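Local coordinates for protein SAM-dependent methyltransferase (Exiguobacterium sibiricum 255-15, PDB 3D2L) that probably transfers methyl groups from S-adenosylmethionine to an acceptor not yet identified, using a Rossmann-like methyltransferase domain, at residues R199-P203 against E204-T208. Numbering follows the deposited sequence.
Sequences RTYPP and EQYIT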
loop_
_atom_site.group_PDB
_atom_site.type_symbol
_atom_site.label_atom_id
_atom_site.label_comp_id
_atom_site.label_asym_id
_atom_site.label_seq_id
_atom_site.Cartn_x
_atom_site.Cartn_y
_atom_site.Cartn_z
ATOM N N ARG A 199 -8.668 2.388 7.922
ATOM C CA ARG A 199 -9.974 1.845 8.060
ATOM C C ARG A 199 -10.153 0.700 7.067
ATOM O O ARG A 199 -9.665 0.720 5.916
ATOM C CB ARG A 199 -11.041 2.950 7.839
ATOM C CG ARG A 199 -12.466 2.483 7.954
ATOM C CD ARG A 199 -13.393 3.644 7.721
ATOM N NE ARG A 199 -14.780 3.229 7.855
ATOM C CZ ARG A 199 -15.798 4.034 7.653
ATOM N NH1 ARG A 199 -15.593 5.310 7.343
ATOM N NH2 ARG A 199 -17.026 3.564 7.801
ATOM N N THR A 200 -10.830 -0.332 7.537
ATOM C CA THR A 200 -11.117 -1.457 6.707
ATOM C C THR A 200 -12.601 -1.812 6.788
ATOM O O THR A 200 -13.394 -1.160 7.516
ATOM C CB THR A 200 -10.135 -2.642 6.981
ATOM O OG1 THR A 200 -10.044 -3.451 5.808
ATOM C CG2 THR A 200 -10.571 -3.486 8.223
ATOM N N TYR A 201 -12.967 -2.789 5.970
ATOM C CA TYR A 201 -14.314 -3.284 5.799
ATOM C C TYR A 201 -14.277 -4.805 5.624
ATOM O O TYR A 201 -13.209 -5.387 5.271
ATOM C CB TYR A 201 -14.948 -2.654 4.539
ATOM C CG TYR A 201 -14.968 -1.142 4.578
ATOM C CD1 TYR A 201 -13.903 -0.391 4.050
ATOM C CD2 TYR A 201 -16.036 -0.457 5.152
ATOM C CE1 TYR A 201 -13.904 0.987 4.119
ATOM C CE2 TYR A 201 -16.063 0.923 5.177
ATOM C CZ TYR A 201 -14.987 1.639 4.669
ATOM O OH TYR A 201 -14.997 3.024 4.717
ATOM N N PRO A 202 -15.414 -5.477 5.914
ATOM C CA PRO A 202 -15.481 -6.898 5.591
ATOM C C PRO A 202 -15.200 -7.095 4.086
ATOM O O PRO A 202 -15.551 -6.247 3.282
ATOM C CB PRO A 202 -16.923 -7.266 5.940
ATOM C CG PRO A 202 -17.313 -6.292 7.006
ATOM C CD PRO A 202 -16.627 -5.010 6.611
ATOM N N PRO A 203 -14.531 -8.186 3.703
ATOM C CA PRO A 203 -14.238 -8.391 2.278
ATOM C C PRO A 203 -15.438 -8.265 1.336
ATOM O O PRO A 203 -15.307 -7.761 0.242
ATOM C CB PRO A 203 -13.667 -9.810 2.237
ATOM C CG PRO A 203 -13.123 -10.023 3.595
ATOM C CD PRO A 203 -13.955 -9.244 4.556
ATOM N N GLU A 204 -16.597 -8.700 1.779
ATOM C CA GLU A 204 -17.811 -8.603 0.983
ATOM C C GLU A 204 -18.147 -7.158 0.593
ATOM O O GLU A 204 -18.761 -6.946 -0.427
ATOM C CB GLU A 204 -18.995 -9.161 1.772
ATOM C CG GLU A 204 -18.901 -10.653 2.073
ATOM C CD GLU A 204 -17.904 -11.056 3.183
ATOM O OE1 GLU A 204 -17.491 -10.214 4.036
ATOM O OE2 GLU A 204 -17.554 -12.263 3.194
ATOM N N GLN A 205 -17.804 -6.187 1.443
ATOM C CA GLN A 205 -18.068 -4.780 1.144
ATOM C C GLN A 205 -17.177 -4.331 0.004
ATOM O O GLN A 205 -17.630 -3.642 -0.912
ATOM C CB GLN A 205 -17.811 -3.873 2.354
ATOM C CG GLN A 205 -18.034 -2.403 2.023
ATOM C CD GLN A 205 -19.452 -2.115 1.584
ATOM O OE1 GLN A 205 -20.303 -1.860 2.416
ATOM N NE2 GLN A 205 -19.703 -2.107 0.280
ATOM N N TYR A 206 -15.907 -4.736 0.054
ATOM C CA TYR A 206 -14.983 -4.433 -1.027
ATOM C C TYR A 206 -15.381 -5.084 -2.370
ATOM O O TYR A 206 -15.214 -4.469 -3.408
ATOM C CB TYR A 206 -13.547 -4.850 -0.692
ATOM C CG TYR A 206 -12.824 -3.928 0.318
ATOM C CD1 TYR A 206 -12.379 -2.658 -0.065
ATOM C CD2 TYR A 206 -12.518 -4.369 1.578
ATOM C CE1 TYR A 206 -11.707 -1.827 0.829
ATOM C CE2 TYR A 206 -11.818 -3.580 2.469
ATOM C CZ TYR A 206 -11.415 -2.303 2.096
ATOM O OH TYR A 206 -10.738 -1.516 2.983
ATOM N N ILE A 207 -15.826 -6.332 -2.338
ATOM C CA ILE A 207 -16.307 -7.074 -3.531
ATOM C C ILE A 207 -17.469 -6.305 -4.149
ATOM O O ILE A 207 -17.519 -6.134 -5.338
ATOM C CB ILE A 207 -16.774 -8.521 -3.174
ATOM C CG1 ILE A 207 -15.579 -9.419 -2.760
ATOM C CG2 ILE A 207 -17.539 -9.180 -4.365
ATOM C CD1 ILE A 207 -16.004 -10.728 -1.940
ATOM N N THR A 208 -18.403 -5.827 -3.332
ATOM C CA THR A 208 -19.540 -5.054 -3.858
ATOM C C THR A 208 -19.124 -3.793 -4.581
ATOM O O THR A 208 -19.627 -3.480 -5.643
ATOM C CB THR A 208 -20.511 -4.681 -2.709
ATOM O OG1 THR A 208 -21.074 -5.888 -2.207
ATOM C CG2 THR A 208 -21.628 -3.793 -3.218
#
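Tyr201 and Tyr206 form an offset edge-to-face pair at the N-terminus of helix 203-212, where the chain leaves strand 189-199 of the antiparallel sheet and enters the helix preceding strand 215-222 of the Rossmann-like methyltransferase fold. The edge of Tyr201 is turned toward the face of Tyr206, planes at 84°, with Tyr201 CD1 3.7 Å from Tyr206 CZ. With CG beside its own backbone N (chi1 -75°), the Tyr206 ring reaches back along the loop, bringing CE2 to 3.6 Å from Tyr201 O, and packs on Leu107 and Val137. At its rim Tyr206 OH lies 3.5 Å from Thr200 OG1, at best a weak bond, and OG1 is bonded more firmly to His138 O. A leucine in place of Tyr206 would probably leave the edge of Tyr201 without its aromatic face and open a gap beside Thr200. Among apolar contacts, the aliphatic part of Gln205 lies beside Tyr201, Gln205 CB 3.8 Å from Tyr201 CB. Backbone bonds start the helix: Pro202, the N-cap, accepts from Gln205 N through its O at 2.9 Å. Ile207 N then bonds to Pro203 O at 3.0 Å, N-H...O angle 164°, an i to i-4 bond after the i to i-3 bond of Gln205 N.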